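Local coordinates for DNA repair protein rad60 (Schizosaccharomyces pombe, PDB 3GOE) that is required for repair of DNA double-strand breaks by recombination between sister chromatids, and is represented here by its SUMO-like domain, at residues 8-13 and 26-31; 13-18 and 74-79; 18-23 and 41-46. All blocks are in the same frame, centred on the assembly; numbering follows the deposited sequence. Where two conformers were deposited one is given.

How the interactions relate
Interactions 1 and 2 both use strand 9-16, which pairs antiparallel with strand 22-27 on one flank and parallel with strand 76-80 on the other; L13 belongs to both. Interaction 1 is a surface contact at the outer hairpin, whereas interaction 2 is partly buried, with valines and a leucine on its inner face and an arginine-glutamine pair on its outer one. Interaction 3 returns to the chain around strand 22-27 but sets it against helix 32-43 at the surface. Interactions 2 and 3 share the calcium ion. The chemistry differs accordingly: backbone ladders hold the first two contacts, side chains and a water the third.

Interaction 1 of 3, residues 8-13 and 26-31; sequences KLITLL and IPVDFT
Strands 9-16 and 22-27 run antiparallel here, with I10 and I26 as a hydrogen-bonded pair (I10 N to I26 O 3.0 Å, I26 N to I10 O 2.9 Å) and L9 and P27 as the following non-hydrogen-bonded pair. Beyond it V28 N reaches K8 O at 2.9 Å, the donor lying almost straight out from the carbonyl. A water also donates to K8 O and accepts from D29 N, so this one acceptor serves two partners. I10 and V28 meet at about a right angle, I10 CG2 touching V28 CG1 at 3.7 Å. That methyl of V28 stands anti to its own carbonyl carbon (chi1 -63°), which turns it to the isoleucine. L9 reaches the proline by one branch: CD2 lies 3.7 Å from P27 CD. The same P27 CD sits over the centre of the F30 ring, within the type I turn P27-F30 that F30 N closes on P27 O. V66 packs on both isoleucines. T31 then caps helix 32-43. This is the first beta hairpin of the ubiquitin-like beta-grasp fold, whose second strand leads by a turn into the helix.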
ATOM      1  N   LYS A   8      10.235   7.340   8.469  1.00  9.13           N
ATOM      2  CA  LYS A   8       9.682   6.013   8.331  1.00  9.94           C
ATOM      3  C   LYS A   8       8.538   5.937   7.379  1.00  9.85           C
ATOM      4  O   LYS A   8       8.310   4.798   6.888  1.00 13.51           O
ATOM      5  CB  LYS A   8       9.215   5.471   9.734  1.00 12.14           C
ATOM      6  CG  LYS A   8      10.290   5.459  10.817  1.00 13.90           C
ATOM      7  CD  LYS A   8      11.537   4.703  10.429  1.00 15.25           C
ATOM      8  CE  LYS A   8      12.440   4.422  11.651  1.00 18.00           C
ATOM      9  NZ  LYS A   8      13.107   5.709  12.140  1.00 14.42           N
ATOM     10  N   LEU A   9       7.771   6.989   7.193  1.00  9.67           N
ATOM     11  CA  LEU A   9       6.457   6.929   6.534  1.00 10.33           C
ATOM     12  C   LEU A   9       6.484   7.515   5.141  1.00 11.40           C
ATOM     13  O   LEU A   9       7.164   8.518   4.870  1.00 14.23           O
ATOM     14  CB  LEU A   9       5.374   7.701   7.328  1.00 10.58           C
ATOM     15  CG  LEU A   9       5.090   7.220   8.723  1.00 10.58           C
ATOM     16  CD1 LEU A   9       3.926   8.010   9.276  1.00 11.36           C
ATOM     17  CD2 LEU A   9       4.803   5.752   8.825  1.00 12.26           C
ATOM     18  N   ILE A  10       5.668   6.926   4.272  1.00 10.99           N
ATOM     19  CA  ILE A  10       5.230   7.611   3.043  1.00 11.81           C
ATOM     20  C   ILE A  10       3.692   7.624   3.047  1.00 11.54           C
ATOM     21  O   ILE A  10       3.035   6.743   3.601  1.00 13.24           O
ATOM     22  CB  ILE A  10       5.782   6.978   1.759  1.00 12.47           C
ATOM     23  CG1 ILE A  10       5.334   5.536   1.523  1.00 12.99           C
ATOM     24  CG2 ILE A  10       7.339   7.140   1.715  1.00 13.50           C
ATOM     25  CD1 ILE A  10       5.794   4.979   0.194  1.00 15.16           C
ATOM     26  N   THR A  11       3.135   8.642   2.395  1.00 11.57           N
ATOM     27  CA  THR A  11       1.701   8.732   2.193  1.00 11.65           C
ATOM     28  C   THR A  11       1.358   8.109   0.835  1.00 10.78           C
ATOM     29  O   THR A  11       1.997   8.472  -0.155  1.00 12.40           O
ATOM     30  CB  THR A  11       1.203  10.178   2.310  1.00 13.47           C
ATOM     31  OG1 THR A  11       1.595  10.692   3.569  1.00 17.42           O
ATOM     32  CG2 THR A  11      -0.324  10.254   2.194  1.00 15.78           C
ATOM     33  N   LEU A  12       0.359   7.259   0.789  1.00 11.09           N
ATOM     34  CA  LEU A  12      -0.121   6.625  -0.431  1.00 10.65           C
ATOM     35  C   LEU A  12      -1.613   6.803  -0.537  1.00 10.65           C
ATOM     36  O   LEU A  12      -2.335   6.691   0.450  1.00 12.51           O
ATOM     37  CB  LEU A  12       0.224   5.132  -0.465  1.00 11.44           C
ATOM     38  CG  LEU A  12       1.683   4.781  -0.515  1.00 11.83           C
ATOM     39  CD1 LEU A  12       1.862   3.252  -0.291  1.00 14.83           C
ATOM     40  CD2 LEU A  12       2.404   5.238  -1.786  1.00 13.24           C
ATOM     41  N   LEU A  13      -2.096   7.011  -1.763  1.00 10.36           N
ATOM     42  CA  LEU A  13      -3.505   6.992  -2.061  1.00  9.90           C
ATOM     43  C   LEU A  13      -3.866   5.632  -2.636  1.00  9.46           C
ATOM     44  O   LEU A  13      -3.331   5.224  -3.662  1.00 11.22           O
ATOM     45  CB  LEU A  13      -3.859   8.086  -3.037  1.00 11.64           C
ATOM     46  CG  LEU A  13      -5.287   8.088  -3.565  1.00 13.19           C
ATOM     47  CD1 LEU A  13      -6.289   8.255  -2.471  1.00 13.66           C
ATOM     48  CD2 LEU A  13      -5.400   9.178  -4.612  1.00 16.96           C
ATOM     49  N   ILE A  26       2.070   5.020   5.734  1.00 10.40           N
ATOM     50  CA  ILE A  26       2.516   3.747   6.247  0.50 11.65           C
ATOM     51  C   ILE A  26       4.055   3.630   6.217  1.00  9.65           C
ATOM     52  O   ILE A  26       4.761   4.291   5.466  1.00  9.88           O
ATOM     53  CB  ILE A  26       2.011   2.425   5.650  0.50 12.15           C
ATOM     54  CG1 ILE A  26       2.502   2.287   4.214  0.50 16.46           C
ATOM     55  CG2 ILE A  26       0.518   2.281   5.883  0.50 14.40           C
ATOM     56  CD1 ILE A  26       2.614   0.804   3.873  0.50 25.27           C
ATOM     57  N   PRO A  27       4.569   2.839   7.134  1.00  9.21           N
ATOM     58  CA  PRO A  27       6.030   2.625   7.180  1.00  9.34           C
ATOM     59  C   PRO A  27       6.544   1.913   5.957  1.00  8.76           C
ATOM     60  O   PRO A  27       5.974   0.935   5.502  1.00 10.07           O
ATOM     61  CB  PRO A  27       6.205   1.762   8.440  1.00 11.39           C
ATOM     62  CG  PRO A  27       5.001   2.059   9.276  1.00 12.63           C
ATOM     63  CD  PRO A  27       3.912   2.220   8.309  1.00 11.14           C
ATOM     64  N   VAL A  28       7.677   2.388   5.456  1.00  9.30           N
ATOM     65  CA  VAL A  28       8.248   1.769   4.261  1.00  9.91           C
ATOM     66  C   VAL A  28       8.866   0.416   4.531  1.00  9.43           C
ATOM     67  O   VAL A  28       9.119  -0.348   3.614  1.00 10.81           O
ATOM     68  CB  VAL A  28       9.280   2.720   3.608  1.00 12.15           C
ATOM     69  CG1 VAL A  28       8.599   3.997   3.136  1.00 14.74           C
ATOM     70  CG2 VAL A  28      10.464   2.990   4.521  1.00 14.31           C
ATOM     71  N   ASP A  29       9.030   0.018   5.794  1.00  9.83           N
ATOM     72  CA  ASP A  29       9.417  -1.334   6.125  1.00 11.33           C
ATOM     73  C   ASP A  29       8.217  -2.301   6.210  1.00 10.45           C
ATOM     74  O   ASP A  29       8.455  -3.513   6.348  1.00 13.07           O
ATOM     75  CB  ASP A  29      10.323  -1.352   7.357  1.00 16.31           C
ATOM     76  CG  ASP A  29       9.628  -1.181   8.655  1.00 20.45           C
ATOM     77  OD1 ASP A  29       8.427  -0.868   8.688  1.00 31.35           O
ATOM     78  OD2 ASP A  29      10.355  -1.386   9.694  1.00 29.51           O
ATOM     79  N   PHE A  30       6.984  -1.830   6.094  1.00 10.17           N
ATOM     80  CA  PHE A  30       5.890  -2.751   5.929  1.00  9.85           C
ATOM     81  C   PHE A  30       6.033  -3.464   4.590  1.00  8.09           C
ATOM     82  O   PHE A  30       6.486  -2.861   3.633  1.00  9.75           O
ATOM     83  CB  PHE A  30       4.540  -2.004   5.962  1.00 11.65           C
ATOM     84  CG  PHE A  30       3.915  -1.651   7.273  1.00 14.38           C
ATOM     85  CD1 PHE A  30       4.677  -1.685   8.425  1.00 16.92           C
ATOM     86  CD2 PHE A  30       2.576  -1.292   7.335  1.00 19.07           C
ATOM     87  CE1 PHE A  30       4.094  -1.301   9.675  1.00 21.93           C
ATOM     88  CE2 PHE A  30       1.992  -0.887   8.529  1.00 23.11           C
ATOM     89  CZ  PHE A  30       2.782  -0.942   9.660  1.00 24.90           C
ATOM     90  N   THR A  31       5.526  -4.669   4.522  1.00  7.49           N
ATOM     91  CA  THR A  31       5.333  -5.290   3.234  1.00  7.51           C
ATOM     92  C   THR A  31       4.078  -4.771   2.537  1.00  6.96           C
ATOM     93  O   THR A  31       3.217  -4.134   3.116  1.00  7.40           O
ATOM     94  CB  THR A  31       5.265  -6.836   3.361  1.00  7.72           C
ATOM     95  OG1 THR A  31       4.191  -7.141   4.173  1.00  8.31           O
ATOM     96  CG2 THR A  31       6.551  -7.399   3.862  1.00  8.80           C
TER
HETATM   97  O   HOH W   1       9.641   2.214   8.009  1.00 17.63           O

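Interaction 2 of 3, residues 13-18 and 74-79; sequences LLRSSK and EDQVSV. With CA (calcium ion), chain B.
L13 to R15 pair with D75 to V79 in parallel register, with facing backbone polar groups matched: L13 N gives to D75 O, V77 N to L13 O, R15 N to V77 O and V79 N to R15 O, the last at 2.8 Å. Past that bond V79 O accepts from two waters, one of which accepts from S17 N, while the other also lies 3.1 Å from S16 OG. On the outer face, R15 grips Q76 side-on through the single acceptor OE1: the NE bond is shorter and straighter (2.6 Å, 156°), the NH1 bond (2.9 Å) bent to 134°. Both lie in the guanidinium plane, and the amide is turned only 23° from it. The extended R15 chain carries the group there, while L13 CD2 lies over one guanidinium face, toward its rim. On the inner face L14 CD1 presses on V77 CG2 at a tight 3.4 Å, and L14 CB meets V79 CG2 at 3.9 Å, with Y39 of helix 32-43 beside them. Cutting L14 back to an alanine would probably open a gap between V77, V79 and Y39. S16 O binds the calcium ion. First and last strands, parallel and adjacent, form the centre of the beta-grasp sheet.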
ATOM      1  N   LEU A  13      -2.096   7.011  -1.763  1.00 10.36           N
ATOM      2  CA  LEU A  13      -3.505   6.992  -2.061  1.00  9.90           C
ATOM      3  C   LEU A  13      -3.866   5.632  -2.636  1.00  9.46           C
ATOM      4  O   LEU A  13      -3.331   5.224  -3.662  1.00 11.22           O
ATOM      5  CB  LEU A  13      -3.859   8.086  -3.037  1.00 11.64           C
ATOM      6  CG  LEU A  13      -5.287   8.088  -3.565  1.00 13.19           C
ATOM      7  CD1 LEU A  13      -6.289   8.255  -2.471  1.00 13.66           C
ATOM      8  CD2 LEU A  13      -5.400   9.178  -4.612  1.00 16.96           C
ATOM      9  N   LEU A  14      -4.756   4.928  -1.953  1.00  9.77           N
ATOM     10  CA  LEU A  14      -5.281   3.620  -2.407  1.00  9.67           C
ATOM     11  C   LEU A  14      -6.691   3.848  -2.956  1.00  9.74           C
ATOM     12  O   LEU A  14      -7.610   4.160  -2.220  1.00 11.90           O
ATOM     13  CB  LEU A  14      -5.284   2.600  -1.288  1.00  9.60           C
ATOM     14  CG  LEU A  14      -3.981   1.830  -1.094  1.00 11.82           C
ATOM     15  CD1 LEU A  14      -2.803   2.752  -0.854  1.00 15.40           C
ATOM     16  CD2 LEU A  14      -4.092   0.767  -0.048  1.00 11.95           C
ATOM     17  N   ARG A  15      -6.833   3.707  -4.251  1.00 10.90           N
ATOM     18  CA  ARG A  15      -8.083   3.845  -4.963  1.00 11.99           C
ATOM     19  C   ARG A  15      -8.693   2.451  -5.158  1.00 11.12           C
ATOM     20  O   ARG A  15      -7.975   1.513  -5.479  1.00 14.26           O
ATOM     21  CB  ARG A  15      -7.895   4.476  -6.347  1.00 14.85           C
ATOM     22  CG  ARG A  15      -7.247   5.826  -6.477  1.00 15.31           C
ATOM     23  CD  ARG A  15      -7.065   6.298  -7.935  1.00 17.42           C
ATOM     24  NE  ARG A  15      -6.513   7.637  -8.082  1.00 17.68           N
ATOM     25  CZ  ARG A  15      -7.209   8.756  -8.121  1.00 18.69           C
ATOM     26  NH1 ARG A  15      -6.611   9.924  -8.274  1.00 19.58           N
ATOM     27  NH2 ARG A  15      -8.575   8.744  -8.004  1.00 20.78           N
ATOM     28  N   SER A  16      -9.981   2.329  -4.997  1.00 11.35           N
ATOM     29  CA  SER A  16     -10.622   1.049  -5.148  1.00 12.11           C
ATOM     30  C   SER A  16     -11.961   1.211  -5.880  1.00 13.04           C
ATOM     31  O   SER A  16     -12.749   2.075  -5.448  1.00 13.84           O
ATOM     32  CB  SER A  16     -10.845   0.411  -3.799  1.00 13.72           C
ATOM     33  OG  SER A  16     -11.464  -0.857  -4.047  1.00 16.14           O
ATOM     34  N   SER A  17     -12.209   0.443  -6.918  1.00 18.82           N
ATOM     35  CA  SER A  17     -13.467   0.596  -7.641  1.00 21.69           C
ATOM     36  C   SER A  17     -14.618  -0.042  -6.893  1.00 24.01           C
ATOM     37  O   SER A  17     -15.793   0.296  -7.135  1.00 36.12           O
ATOM     38  CB  SER A  17     -13.257  -0.015  -9.052  1.00 28.21           C
ATOM     39  OG  SER A  17     -13.301  -1.413  -8.970  1.00 35.97           O
ATOM     40  N   LYS A  18     -14.361  -0.975  -5.980  1.00 21.41           N
ATOM     41  CA  LYS A  18     -15.367  -1.674  -5.233  1.00 23.60           C
ATOM     42  C   LYS A  18     -15.342  -1.378  -3.745  1.00 27.17           C
ATOM     43  O   LYS A  18     -16.058  -2.003  -2.975  1.00 30.86           O
ATOM     44  CB  LYS A  18     -15.206  -3.171  -5.428  1.00 23.75           C
ATOM     45  CG  LYS A  18     -15.434  -3.758  -6.800  1.00 31.46           C
ATOM     46  CD  LYS A  18     -15.410  -5.276  -6.720  1.00 35.87           C
ATOM     47  CE  LYS A  18     -15.684  -5.952  -8.031  1.00 45.47           C
ATOM     48  NZ  LYS A  18     -15.588  -7.447  -7.912  1.00 65.94           N
ATOM     49  N   GLU A  74       3.351  10.099  -1.858  1.00 12.50           N
ATOM     50  CA  GLU A  74       2.245  10.662  -2.606  1.00 14.15           C
ATOM     51  C   GLU A  74       1.914   9.867  -3.869  1.00 14.78           C
ATOM     52  O   GLU A  74       1.109  10.331  -4.670  1.00 19.39           O
ATOM     53  CB  GLU A  74       2.413  12.178  -2.867  1.00 19.78           C
ATOM     54  CG  GLU A  74       2.431  12.967  -1.569  1.00 25.45           C
ATOM     55  CD  GLU A  74       1.209  13.235  -0.755  1.00 31.44           C
ATOM     56  OE1 GLU A  74       0.084  12.793  -1.107  1.00 31.42           O
ATOM     57  OE2 GLU A  74       1.291  13.930   0.321  1.00 45.19           O
ATOM     58  N   ASP A  75       2.459   8.658  -4.069  1.00 12.88           N
ATOM     59  CA  ASP A  75       2.058   7.813  -5.119  1.00 13.20           C
ATOM     60  C   ASP A  75       0.645   7.244  -4.881  1.00 12.55           C
ATOM     61  O   ASP A  75       0.128   7.298  -3.759  1.00 13.41           O
ATOM     62  CB  ASP A  75       3.038   6.683  -5.391  1.00 14.35           C
ATOM     63  CG  ASP A  75       4.198   7.101  -6.246  1.00 16.28           C
ATOM     64  OD1 ASP A  75       4.124   8.092  -7.006  1.00 26.31           O
ATOM     65  OD2 ASP A  75       5.263   6.401  -6.209  1.00 18.08           O
ATOM     66  N   GLN A  76       0.079   6.749  -5.981  1.00 12.96           N
ATOM     67  CA  GLN A  76      -1.237   6.178  -5.933  1.00 12.07           C
ATOM     68  C   GLN A  76      -1.199   4.754  -6.482  1.00 10.90           C
ATOM     69  O   GLN A  76      -0.430   4.473  -7.371  1.00 12.65           O
ATOM     70  CB  GLN A  76      -2.280   7.011  -6.654  1.00 15.32           C
ATOM     71  CG  GLN A  76      -1.965   7.299  -8.071  1.00 16.36           C
ATOM     72  CD  GLN A  76      -2.823   8.494  -8.510  1.00 20.89           C
ATOM     73  OE1 GLN A  76      -4.023   8.517  -8.301  1.00 24.72           O
ATOM     74  NE2 GLN A  76      -2.207   9.492  -9.187  1.00 24.36           N
ATOM     75  N   VAL A  77      -2.015   3.910  -5.868  1.00 10.62           N
ATOM     76  CA  VAL A  77      -2.144   2.516  -6.264  1.00 10.83           C
ATOM     77  C   VAL A  77      -3.634   2.168  -6.342  1.00 10.57           C
ATOM     78  O   VAL A  77      -4.495   2.808  -5.763  1.00 13.16           O
ATOM     79  CB  VAL A  77      -1.436   1.534  -5.322  1.00 14.08           C
ATOM     80  CG1 VAL A  77       0.056   1.819  -5.241  1.00 16.92           C
ATOM     81  CG2 VAL A  77      -2.128   1.658  -4.005  1.00 20.65           C
ATOM     82  N   SER A  78      -3.919   1.103  -7.094  1.00 10.77           N
ATOM     83  CA  SER A  78      -5.252   0.558  -7.217  1.00 11.40           C
ATOM     84  C   SER A  78      -5.401  -0.728  -6.395  1.00 10.34           C
ATOM     85  O   SER A  78      -4.568  -1.612  -6.505  1.00 12.11           O
ATOM     86  CB  SER A  78      -5.589   0.271  -8.655  1.00 16.08           C
ATOM     87  OG  SER A  78      -5.638   1.431  -9.444  1.00 24.42           O
ATOM     88  N   VAL A  79      -6.447  -0.812  -5.606  1.00 11.46           N
ATOM     89  CA  VAL A  79      -6.803  -2.010  -4.896  1.00 10.46           C
ATOM     90  C   VAL A  79      -7.736  -2.845  -5.759  1.00 11.89           C
ATOM     91  O   VAL A  79      -8.806  -2.319  -6.146  1.00 14.84           O
ATOM     92  CB  VAL A  79      -7.508  -1.658  -3.573  1.00 12.24           C
ATOM     93  CG1 VAL A  79      -7.825  -2.945  -2.819  1.00 15.03           C
ATOM     94  CG2 VAL A  79      -6.695  -0.680  -2.774  1.00 13.54           C
TER
HETATM   95 CA    CA B  82     -13.696   3.885  -4.410  1.00 18.59          CA
HETATM   96  O   HOH W   2     -11.730  -2.938  -6.366  1.00 27.75           O
HETATM   97  O   HOH W   3      -9.700  -0.767  -8.125  1.00 21.81           O
HETATM   98  O   HOH W   4     -15.722   3.138  -4.334  1.00 31.27           O
HETATM   99  O   HOH W   5     -13.364   4.571  -6.013  1.00 19.26           O

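Interaction 3 of 3, residues 18-23 and 41-46; sequences KSEDLR and TEVKIS. With CA (calcium ion), chain B.
L22 and E42 meet at about a right angle, the CD2 methyl of L22 resting on E42 CB at 3.5 Å. With CG anti to the backbone N (chi1 -177°), the leucine extends its branch toward the last turn of the helix. Next to it V43 offers CG1, which lies 4.1 Å from L22 CB and 3.7 Å from E20 OE1. E20 and V43 pass alongside each other in opposite directions, the glutamate stretched out so that its aliphatic part also flanks the valine. A water joins what the side chains leave apart, donating to E20 OE1 and to V43 O, each at 2.9 Å. At the far end S19 OG comes only to 4.3 Å from I45 CD1, a loose approach, just beyond K44, where the chain leaves the helix with a positive phi.

The second shell fixes the loop. Y39 OH, from the helix, is hydrogen-bonded to both S19 OG and E20 O, so one phenol holds two successive residues of 18-23. A calcium ion also binds the loop, taking S19 O at 2.6 Å and D21 OD1 at 2.3 Å, with S16 O and two waters as the other ligands. D21 OD1 also probably accepts from S16 N, tying the aspartate to strand 9-16. Loop, strand start and helix end thus meet directly through van der Waals contacts, while stronger bonds come from water, tyrosine and metal; this suggests that calcium and Y39 help to hold the loop's shape, and that the glutamate's charge is probably eased by solvent.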
ATOM      1  N   LYS A  18     -14.361  -0.975  -5.980  1.00 21.41           N
ATOM      2  CA  LYS A  18     -15.367  -1.674  -5.233  1.00 23.60           C
ATOM      3  C   LYS A  18     -15.342  -1.378  -3.745  1.00 27.17           C
ATOM      4  O   LYS A  18     -16.058  -2.003  -2.975  1.00 30.86           O
ATOM      5  CB  LYS A  18     -15.206  -3.171  -5.428  1.00 23.75           C
ATOM      6  CG  LYS A  18     -15.434  -3.758  -6.800  1.00 31.46           C
ATOM      7  CD  LYS A  18     -15.410  -5.276  -6.720  1.00 35.87           C
ATOM      8  CE  LYS A  18     -15.684  -5.952  -8.031  1.00 45.47           C
ATOM      9  NZ  LYS A  18     -15.588  -7.447  -7.912  1.00 65.94           N
ATOM     10  N   SER A  19     -14.507  -0.485  -3.259  1.00 25.73           N
ATOM     11  CA  SER A  19     -14.486  -0.181  -1.820  1.00 22.69           C
ATOM     12  C   SER A  19     -13.966   1.265  -1.651  1.00 21.16           C
ATOM     13  O   SER A  19     -13.656   1.934  -2.615  1.00 23.16           O
ATOM     14  CB  SER A  19     -13.678  -1.183  -1.018  1.00 22.56           C
ATOM     15  OG  SER A  19     -12.330  -1.314  -1.479  1.00 19.03           O
ATOM     16  N   GLU A  20     -13.950   1.684  -0.383  1.00 18.74           N
ATOM     17  CA  GLU A  20     -13.646   3.075  -0.007  1.00 18.87           C
ATOM     18  C   GLU A  20     -12.206   3.390  -0.347  1.00 16.57           C
ATOM     19  O   GLU A  20     -11.294   2.664   0.016  1.00 17.94           O
ATOM     20  CB  GLU A  20     -13.866   3.356   1.482  1.00 18.15           C
ATOM     21  CG  GLU A  20     -13.561   4.769   2.011  1.00 28.02           C
ATOM     22  CD  GLU A  20     -13.649   5.004   3.506  1.00 30.90           C
ATOM     23  OE1 GLU A  20     -13.806   4.016   4.283  1.00 34.71           O
ATOM     24  OE2 GLU A  20     -13.615   6.154   4.074  1.00 34.38           O
ATOM     25  N   ASP A  21     -12.001   4.479  -1.050  1.00 13.91           N
ATOM     26  CA  ASP A  21     -10.651   4.923  -1.310  1.00 12.98           C
ATOM     27  C   ASP A  21     -10.080   5.357   0.015  1.00 14.15           C
ATOM     28  O   ASP A  21     -10.879   5.690   0.914  1.00 20.07           O
ATOM     29  CB  ASP A  21     -10.673   6.077  -2.308  1.00 12.44           C
ATOM     30  CG  ASP A  21     -11.194   5.717  -3.671  1.00 11.87           C
ATOM     31  OD1 ASP A  21     -11.514   4.554  -3.963  1.00 12.47           O
ATOM     32  OD2 ASP A  21     -11.278   6.685  -4.444  1.00 16.91           O
ATOM     33  N   LEU A  22      -8.766   5.320   0.151  1.00 13.16           N
ATOM     34  CA  LEU A  22      -8.137   5.666   1.411  1.00 13.22           C
ATOM     35  C   LEU A  22      -6.751   6.265   1.180  1.00 11.42           C
ATOM     36  O   LEU A  22      -5.959   5.665   0.498  1.00 10.60           O
ATOM     37  CB  LEU A  22      -8.042   4.409   2.264  1.00 14.41           C
ATOM     38  CG  LEU A  22      -7.467   4.608   3.665  1.00 17.43           C
ATOM     39  CD1 LEU A  22      -8.443   5.392   4.508  1.00 27.91           C
ATOM     40  CD2 LEU A  22      -7.084   3.293   4.356  1.00 24.70           C
ATOM     41  N   ARG A  23      -6.455   7.334   1.845  1.00 13.69           N
ATOM     42  CA  ARG A  23      -5.137   7.874   1.897  1.00 15.36           C
ATOM     43  C   ARG A  23      -4.462   7.374   3.250  1.00 14.93           C
ATOM     44  O   ARG A  23      -5.037   7.574   4.295  1.00 18.92           O
ATOM     45  CB  ARG A  23      -5.361   9.351   1.652  1.00 25.04           C
ATOM     46  CG  ARG A  23      -4.194  10.034   1.042  1.00 31.08           C
ATOM     47  CD  ARG A  23      -4.577  11.555   1.169  1.00 28.47           C
ATOM     48  NE  ARG A  23      -5.100  11.846  -0.123  1.00 26.28           N
ATOM     49  CZ  ARG A  23      -4.202  11.934  -1.106  1.00 26.05           C
ATOM     50  NH1 ARG A  23      -2.898  11.809  -0.890  1.00 25.24           N
ATOM     51  NH2 ARG A  23      -4.655  12.165  -2.280  1.00 30.87           N
ATOM     52  N   THR A  41      -8.292  -3.092   7.543  1.00  7.90           N
ATOM     53  CA  THR A  41      -8.796  -2.715   8.865  1.00  8.63           C
ATOM     54  C   THR A  41      -9.256  -1.254   8.862  1.00  9.24           C
ATOM     55  O   THR A  41     -10.215  -0.940   9.622  1.00 11.93           O
ATOM     56  CB  THR A  41      -7.817  -2.984   9.996  1.00  9.26           C
ATOM     57  OG1 THR A  41      -6.558  -2.349   9.822  1.00 10.30           O
ATOM     58  CG2 THR A  41      -7.551  -4.467  10.220  1.00 11.12           C
ATOM     59  N   GLU A  42      -8.681  -0.387   8.097  1.00  8.78           N
ATOM     60  CA  GLU A  42      -9.091   1.019   8.094  1.00  9.56           C
ATOM     61  C   GLU A  42     -10.438   1.197   7.434  1.00  9.88           C
ATOM     62  O   GLU A  42     -11.258   2.002   7.891  1.00 13.40           O
ATOM     63  CB  GLU A  42      -8.033   1.878   7.390  1.00 10.65           C
ATOM     64  CG  GLU A  42      -6.761   2.068   8.164  1.00 12.97           C
ATOM     65  CD  GLU A  42      -6.992   2.916   9.376  1.00 19.67           C
ATOM     66  OE1 GLU A  42      -7.640   3.950   9.261  1.00 36.54           O
ATOM     67  OE2 GLU A  42      -6.606   2.584  10.478  1.00 32.59           O
ATOM     68  N   VAL A  43     -10.729   0.467   6.366  1.00  9.60           N
ATOM     69  CA  VAL A  43     -12.016   0.618   5.686  1.00 10.12           C
ATOM     70  C   VAL A  43     -13.012  -0.450   6.114  1.00 11.15           C
ATOM     71  O   VAL A  43     -14.162  -0.447   5.670  1.00 13.78           O
ATOM     72  CB  VAL A  43     -11.863   0.662   4.159  1.00 11.29           C
ATOM     73  CG1 VAL A  43     -10.927   1.800   3.674  1.00 12.92           C
ATOM     74  CG2 VAL A  43     -11.455  -0.639   3.547  1.00 11.34           C
ATOM     75  N   LYS A  44     -12.612  -1.370   6.945  1.00  9.96           N
ATOM     76  CA  LYS A  44     -13.450  -2.403   7.592  1.00 10.68           C
ATOM     77  C   LYS A  44     -13.968  -3.428   6.599  1.00  9.75           C
ATOM     78  O   LYS A  44     -15.093  -3.935   6.722  1.00 11.62           O
ATOM     79  CB  LYS A  44     -14.581  -1.787   8.425  1.00 15.51           C
ATOM     80  CG  LYS A  44     -13.993  -0.842   9.538  1.00 20.33           C
ATOM     81  CD  LYS A  44     -15.064  -0.390  10.526  1.00 30.90           C
ATOM     82  CE  LYS A  44     -14.462   0.576  11.588  1.00 38.84           C
ATOM     83  NZ  LYS A  44     -12.998   0.331  11.685  1.00 53.42           N
ATOM     84  N   ILE A  45     -13.127  -3.830   5.663  1.00 10.41           N
ATOM     85  CA  ILE A  45     -13.402  -4.977   4.798  1.00 10.20           C
ATOM     86  C   ILE A  45     -12.563  -6.139   5.239  1.00  9.44           C
ATOM     87  O   ILE A  45     -11.510  -5.975   5.906  1.00 10.32           O
ATOM     88  CB  ILE A  45     -13.231  -4.685   3.312  1.00 10.55           C
ATOM     89  CG1 ILE A  45     -11.797  -4.483   2.881  1.00 10.79           C
ATOM     90  CG2 ILE A  45     -14.134  -3.518   2.904  1.00 13.33           C
ATOM     91  CD1 ILE A  45     -11.560  -4.366   1.398  1.00 15.37           C
ATOM     92  N   SER A  46     -12.947  -7.359   4.865  1.00  9.50           N
ATOM     93  CA  SER A  46     -12.213  -8.514   5.296  1.00 10.21           C
ATOM     94  C   SER A  46     -10.940  -8.741   4.467  1.00  9.86           C
ATOM     95  O   SER A  46     -10.991  -8.824   3.249  1.00 13.01           O
ATOM     96  CB  SER A  46     -13.060  -9.775   5.206  1.00 11.35           C
ATOM     97  OG  SER A  46     -14.104  -9.745   6.092  1.00 13.62           O
TER
HETATM   98 CA    CA B  82     -13.696   3.885  -4.410  1.00 18.59          CA
HETATM   99  O   HOH W   6     -15.346   1.626   4.074  1.00 27.54           O
HETATM  100  O   HOH W   4     -15.722   3.138  -4.334  1.00 31.27           O
HETATM  101  O   HOH W   5     -13.364   4.571  -6.013  1.00 19.26           O